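Local atomic coordinates of beta-lactamase (Sebaldella termitidis, PDB entry 6N1N), a protein that probably hydrolyses beta-lactam antibiotics to substituted beta-amino acids, as a class D beta-lactamase, and so contributes to antibiotic resistance. Residues 92-95 and 96-100; 170-173 and 174-178. One frame throughout, in Å; residues are numbered along the deposited sequence. Where two conformers were deposited one is given.

Arg93 of contact 1 and Asp174 of contact 2 join two helix ends that lie far apart in sequence. Following the chain from the N terminus, contact 1 covers helix 92-98 and the turn that leads into helix 101-108; contact 2 comes later, where helix 166-175 gives way to edge strand 177-180. Each is a single unbroken run of residues, so neither closes a long loop, and they follow in series without nesting or crossing. In space they meet: Arg93 NH2 forms a salt bridge with Asp174 OD2 at 2.9 Å, and Tyr96 OH packs 3.4 Å from Met176 CG. Helix 92-98 is thereby tied to the end of helix 166-175 and to Met176 just beyond it.

Contact 1: 92-95 and 96-100; sequences LREA and YEYSA
Glu94 O is held by one hydrogen bond, and the Tyr98 ring leans against it obliquely. Tyr98 N donates to it at 2.9 Å, nearly straight at 163°, and the same tyrosine brings ring atom CD2 to 3.2 Å from Glu94 O. With Tyr98 CG lying beside its own backbone N (chi1 -58°), the ring folds back along the helix, and its CE2 comes to 3.9 Å from Glu94 CB. The helical bonds before it are regular, Tyr96 N to Leu92 O at 3.0 Å and Glu97 N to Arg93 O. The helix then ends in a Schellman motif. Ser99 takes a positive phi (55°), which turns the chain so that Ala100 N reaches back to Ala95 O at 2.9 Å, in the carbonyl plane on a lone pair, while Ser99 N bonds to Tyr96 O at 3.2 Å. The methyls of Ala95 and Ala100 touch, CB to CB 4.2 Å. Ser99 lies near the predicted acylated serine Ser51, and its OG hydrogen-bonds Lys189, consistent with its being the serine of the second class D motif. Ala100 is the N-cap of helix 101-108, whose Phe103 and Tyr104 cover Leu92, Ala95 and Tyr96; helix 56-63 packs on Leu92 and Tyr96, and helix 166-175 on Leu92 and Arg93.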
loop_
_atom_site.group_PDB
_atom_site.type_symbol
_atom_site.label_atom_id
_atom_site.label_comp_id
_atom_site.label_asym_id
_atom_site.label_seq_id
_atom_site.Cartn_x
_atom_site.Cartn_y
_atom_site.Cartn_z
ATOM N N LEU A 92 -0.487 -2.759 16.797
ATOM C CA LEU A 92 -0.677 -2.801 15.344
ATOM C C LEU A 92 -0.943 -1.417 14.763
ATOM O O LEU A 92 -0.443 -1.088 13.676
ATOM C CB LEU A 92 -1.826 -3.745 15.002
ATOM C CG LEU A 92 -2.163 -3.947 13.540
ATOM C CD1 LEU A 92 -1.097 -4.771 12.822
ATOM C CD2 LEU A 92 -3.511 -4.617 13.405
ATOM N N ARG A 93 -1.750 -0.602 15.444
ATOM C CA ARG A 93 -2.023 0.741 14.943
ATOM C C ARG A 93 -0.737 1.547 14.807
ATOM O O ARG A 93 -0.506 2.208 13.789
ATOM C CB ARG A 93 -3.008 1.471 15.854
ATOM C CG ARG A 93 -3.384 2.844 15.302
ATOM C CD ARG A 93 -4.284 3.616 16.245
ATOM N NE ARG A 93 -5.547 2.936 16.503
ATOM C CZ ARG A 93 -6.623 3.042 15.730
ATOM N NH1 ARG A 93 -6.584 3.773 14.623
ATOM N NH2 ARG A 93 -7.726 2.392 16.051
ATOM N N GLU A 94 0.104 1.508 15.839
ATOM C CA GLU A 94 1.363 2.237 15.834
ATOM C C GLU A 94 2.342 1.662 14.816
ATOM O O GLU A 94 3.042 2.403 14.116
ATOM C CB GLU A 94 1.984 2.191 17.229
ATOM C CG GLU A 94 1.177 2.845 18.358
ATOM C CD GLU A 94 1.740 2.515 19.719
ATOM O OE1 GLU A 94 1.991 1.321 19.984
ATOM O OE2 GLU A 94 1.938 3.454 20.524
ATOM N N ALA A 95 2.466 0.339 14.777
ATOM C CA ALA A 95 3.386 -0.284 13.826
ATOM C C ALA A 95 3.022 0.084 12.386
ATOM O O ALA A 95 3.911 0.343 11.561
ATOM C CB ALA A 95 3.382 -1.793 14.033
ATOM N N TYR A 96 1.728 0.137 12.071
ATOM C CA TYR A 96 1.292 0.586 10.757
ATOM C C TYR A 96 1.673 2.045 10.519
ATOM O O TYR A 96 2.262 2.398 9.485
ATOM C CB TYR A 96 -0.221 0.372 10.641
ATOM C CG TYR A 96 -0.814 0.650 9.277
ATOM C CD1 TYR A 96 -1.017 -0.366 8.366
ATOM C CD2 TYR A 96 -1.182 1.937 8.907
ATOM C CE1 TYR A 96 -1.561 -0.123 7.125
ATOM C CE2 TYR A 96 -1.714 2.191 7.678
ATOM C CZ TYR A 96 -1.913 1.171 6.783
ATOM O OH TYR A 96 -2.459 1.422 5.542
ATOM N N GLU A 97 1.304 2.917 11.458
ATOM C CA GLU A 97 1.553 4.341 11.282
ATOM C C GLU A 97 3.034 4.636 11.096
ATOM O O GLU A 97 3.412 5.436 10.230
ATOM C CB GLU A 97 1.011 5.101 12.480
ATOM C CG GLU A 97 1.299 6.584 12.418
ATOM C CD GLU A 97 0.692 7.341 13.584
ATOM O OE1 GLU A 97 -0.249 6.800 14.213
ATOM O OE2 GLU A 97 1.162 8.474 13.860
ATOM N N TYR A 98 3.883 3.993 11.886
ATOM C CA TYR A 98 5.321 4.218 11.872
ATOM C C TYR A 98 6.061 3.352 10.863
ATOM O O TYR A 98 7.284 3.485 10.736
ATOM C CB TYR A 98 5.920 3.927 13.256
ATOM C CG TYR A 98 5.359 4.719 14.389
ATOM C CD1 TYR A 98 4.927 6.026 14.210
ATOM C CD2 TYR A 98 5.263 4.158 15.660
ATOM C CE1 TYR A 98 4.408 6.748 15.276
ATOM C CE2 TYR A 98 4.759 4.863 16.713
ATOM C CZ TYR A 98 4.334 6.159 16.521
ATOM O OH TYR A 98 3.834 6.833 17.600
ATOM N N SER A 99 5.356 2.431 10.208
ATOM C CA SER A 99 5.976 1.491 9.284
ATOM C C SER A 99 7.104 0.729 9.981
ATOM O O SER A 99 8.218 0.606 9.465
ATOM C CB SER A 99 6.470 2.225 8.046
ATOM O OG SER A 99 5.384 2.951 7.487
ATOM N N ALA A 100 6.787 0.195 11.157
ATOM C CA ALA A 100 7.766 -0.505 11.994
ATOM C C ALA A 100 7.978 -1.924 11.479
ATOM O O ALA A 100 7.234 -2.848 11.814
ATOM C CB ALA A 100 7.320 -0.511 13.450
#

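Contact 2: 170-173 and 174-178; sequences KIVK and DIMIN
The flat groups here are the peptides of Ile171 and Val172, whose oxygens take the N-H groups of Ile175 and Met176. Ile175 N meets Ile171 O at 2.9 Å and 167°; Asp174 N adds a weak bond to that oxygen and a straighter one to Lys170 O. Ile175 places its branches on neighbouring oxygens: CG2 is 3.3 Å from Ile171 O, while CG1, held between the backbone N and carbonyl carbon (chi1 74°), rests 3.6 Å from Val172 O. Selenomethionine Met176 donates its N to Val172 O at 3.0 Å and, with CG beside its own backbone N (chi1 -74°), also lays CG against that oxygen, at 3.1 Å. Its side chain crosses Val172 obliquely, with SE 3.8 Å from Val172 CG1. As the helix runs out, Ile177 CG1 comes to 3.5 Å from Lys173 O, an oxygen that also accepts a hydrogen bond from Arg187. Ile171 and Val172 pack on helix 56-63, Ile175 and Met176 on helix 92-98, and beyond them Asn178 pairs through its backbone with Leu186 of strand 184-195, joining the helix end to the edge of the sheet.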
loop_
_atom_site.group_PDB
_atom_site.type_symbol
_atom_site.label_atom_id
_atom_site.label_comp_id
_atom_site.label_asym_id
_atom_site.label_seq_id
_atom_site.Cartn_x
_atom_site.Cartn_y
_atom_site.Cartn_z
ATOM N N LYS A 170 -13.089 -4.136 10.222
ATOM C CA LYS A 170 -13.393 -2.876 10.892
ATOM C C LYS A 170 -12.121 -2.226 11.438
ATOM O O LYS A 170 -11.908 -1.014 11.278
ATOM C CB LYS A 170 -14.410 -3.102 12.021
ATOM C CG LYS A 170 -14.699 -1.873 12.916
ATOM C CD LYS A 170 -15.971 -2.100 13.751
ATOM C CE LYS A 170 -16.080 -1.188 14.971
ATOM N NZ LYS A 170 -16.505 0.201 14.648
ATOM N N ILE A 171 -11.260 -3.022 12.063
ATOM C CA ILE A 171 -10.017 -2.501 12.617
ATOM C C ILE A 171 -9.090 -2.009 11.511
ATOM O O ILE A 171 -8.521 -0.919 11.603
ATOM C CB ILE A 171 -9.334 -3.573 13.488
ATOM C CG1 ILE A 171 -10.098 -3.773 14.801
ATOM C CG2 ILE A 171 -7.901 -3.185 13.730
ATOM C CD1 ILE A 171 -9.730 -5.052 15.535
ATOM N N VAL A 172 -8.904 -2.799 10.446
ATOM C CA VAL A 172 -7.938 -2.385 9.434
ATOM C C VAL A 172 -8.429 -1.148 8.689
ATOM O O VAL A 172 -7.658 -0.216 8.452
ATOM C CB VAL A 172 -7.590 -3.545 8.481
ATOM C CG1 VAL A 172 -6.764 -3.052 7.302
ATOM C CG2 VAL A 172 -6.814 -4.638 9.227
ATOM N N LYS A 173 -9.725 -1.079 8.353
ATOM C CA LYS A 173 -10.217 0.134 7.694
ATOM C C LYS A 173 -9.998 1.370 8.552
ATOM O O LYS A 173 -9.758 2.468 8.021
ATOM C CB LYS A 173 -11.704 -0.016 7.323
ATOM C CG LYS A 173 -11.930 -0.836 6.041
ATOM C CD LYS A 173 -13.396 -1.050 5.729
ATOM C CE LYS A 173 -13.581 -1.614 4.357
ATOM N NZ LYS A 173 -15.013 -1.834 3.999
ATOM N N ASP A 174 -10.032 1.221 9.879
ATOM C CA ASP A 174 -9.826 2.371 10.750
ATOM C C ASP A 174 -8.345 2.739 10.830
ATOM O O ASP A 174 -7.977 3.912 10.673
ATOM C CB ASP A 174 -10.402 2.087 12.134
ATOM C CG ASP A 174 -10.325 3.288 13.051
ATOM O OD1 ASP A 174 -10.996 4.303 12.770
ATOM O OD2 ASP A 174 -9.610 3.200 14.060
ATOM N N ILE A 175 -7.465 1.758 11.053
ATOM C CA ILE A 175 -6.061 2.131 11.211
ATOM C C ILE A 175 -5.483 2.664 9.908
ATOM O O ILE A 175 -4.485 3.402 9.931
ATOM C CB ILE A 175 -5.198 0.979 11.767
ATOM C CG1 ILE A 175 -4.907 -0.117 10.749
ATOM C CG2 ILE A 175 -5.829 0.433 13.034
ATOM C CD1 ILE A 175 -4.011 -1.263 11.322
HETATM N N MSE A 176 -6.085 2.328 8.763
HETATM C CA MSE A 176 -5.606 2.817 7.477
HETATM C C MSE A 176 -5.836 4.324 7.241
HETATM O O MSE A 176 -5.237 4.909 6.331
HETATM C CB MSE A 176 -6.264 2.041 6.334
HETATM C CG MSE A 176 -5.738 0.656 6.165
HETATM SE SE MSE A 176 -6.783 -0.270 4.748
HETATM C CE MSE A 176 -6.057 0.681 3.204
ATOM N N ILE A 177 -6.711 4.927 8.033
ATOM C CA ILE A 177 -7.018 6.345 7.841
ATOM C C ILE A 177 -5.806 7.163 8.256
ATOM O O ILE A 177 -5.460 7.217 9.437
ATOM C CB ILE A 177 -8.240 6.795 8.635
ATOM C CG1 ILE A 177 -9.436 5.981 8.189
ATOM C CG2 ILE A 177 -8.438 8.318 8.456
ATOM C CD1 ILE A 177 -10.668 6.197 9.095
ATOM N N ASN A 178 -5.222 7.877 7.325
ATOM C CA ASN A 178 -4.157 8.744 7.764
ATOM C C ASN A 178 -4.400 10.217 7.490
ATOM O O ASN A 178 -3.565 11.022 7.871
ATOM C CB ASN A 178 -2.819 8.319 7.170
ATOM C CG ASN A 178 -2.921 7.914 5.747
ATOM O OD1 ASN A 178 -3.337 8.685 4.914
ATOM N ND2 ASN A 178 -2.487 6.698 5.451
#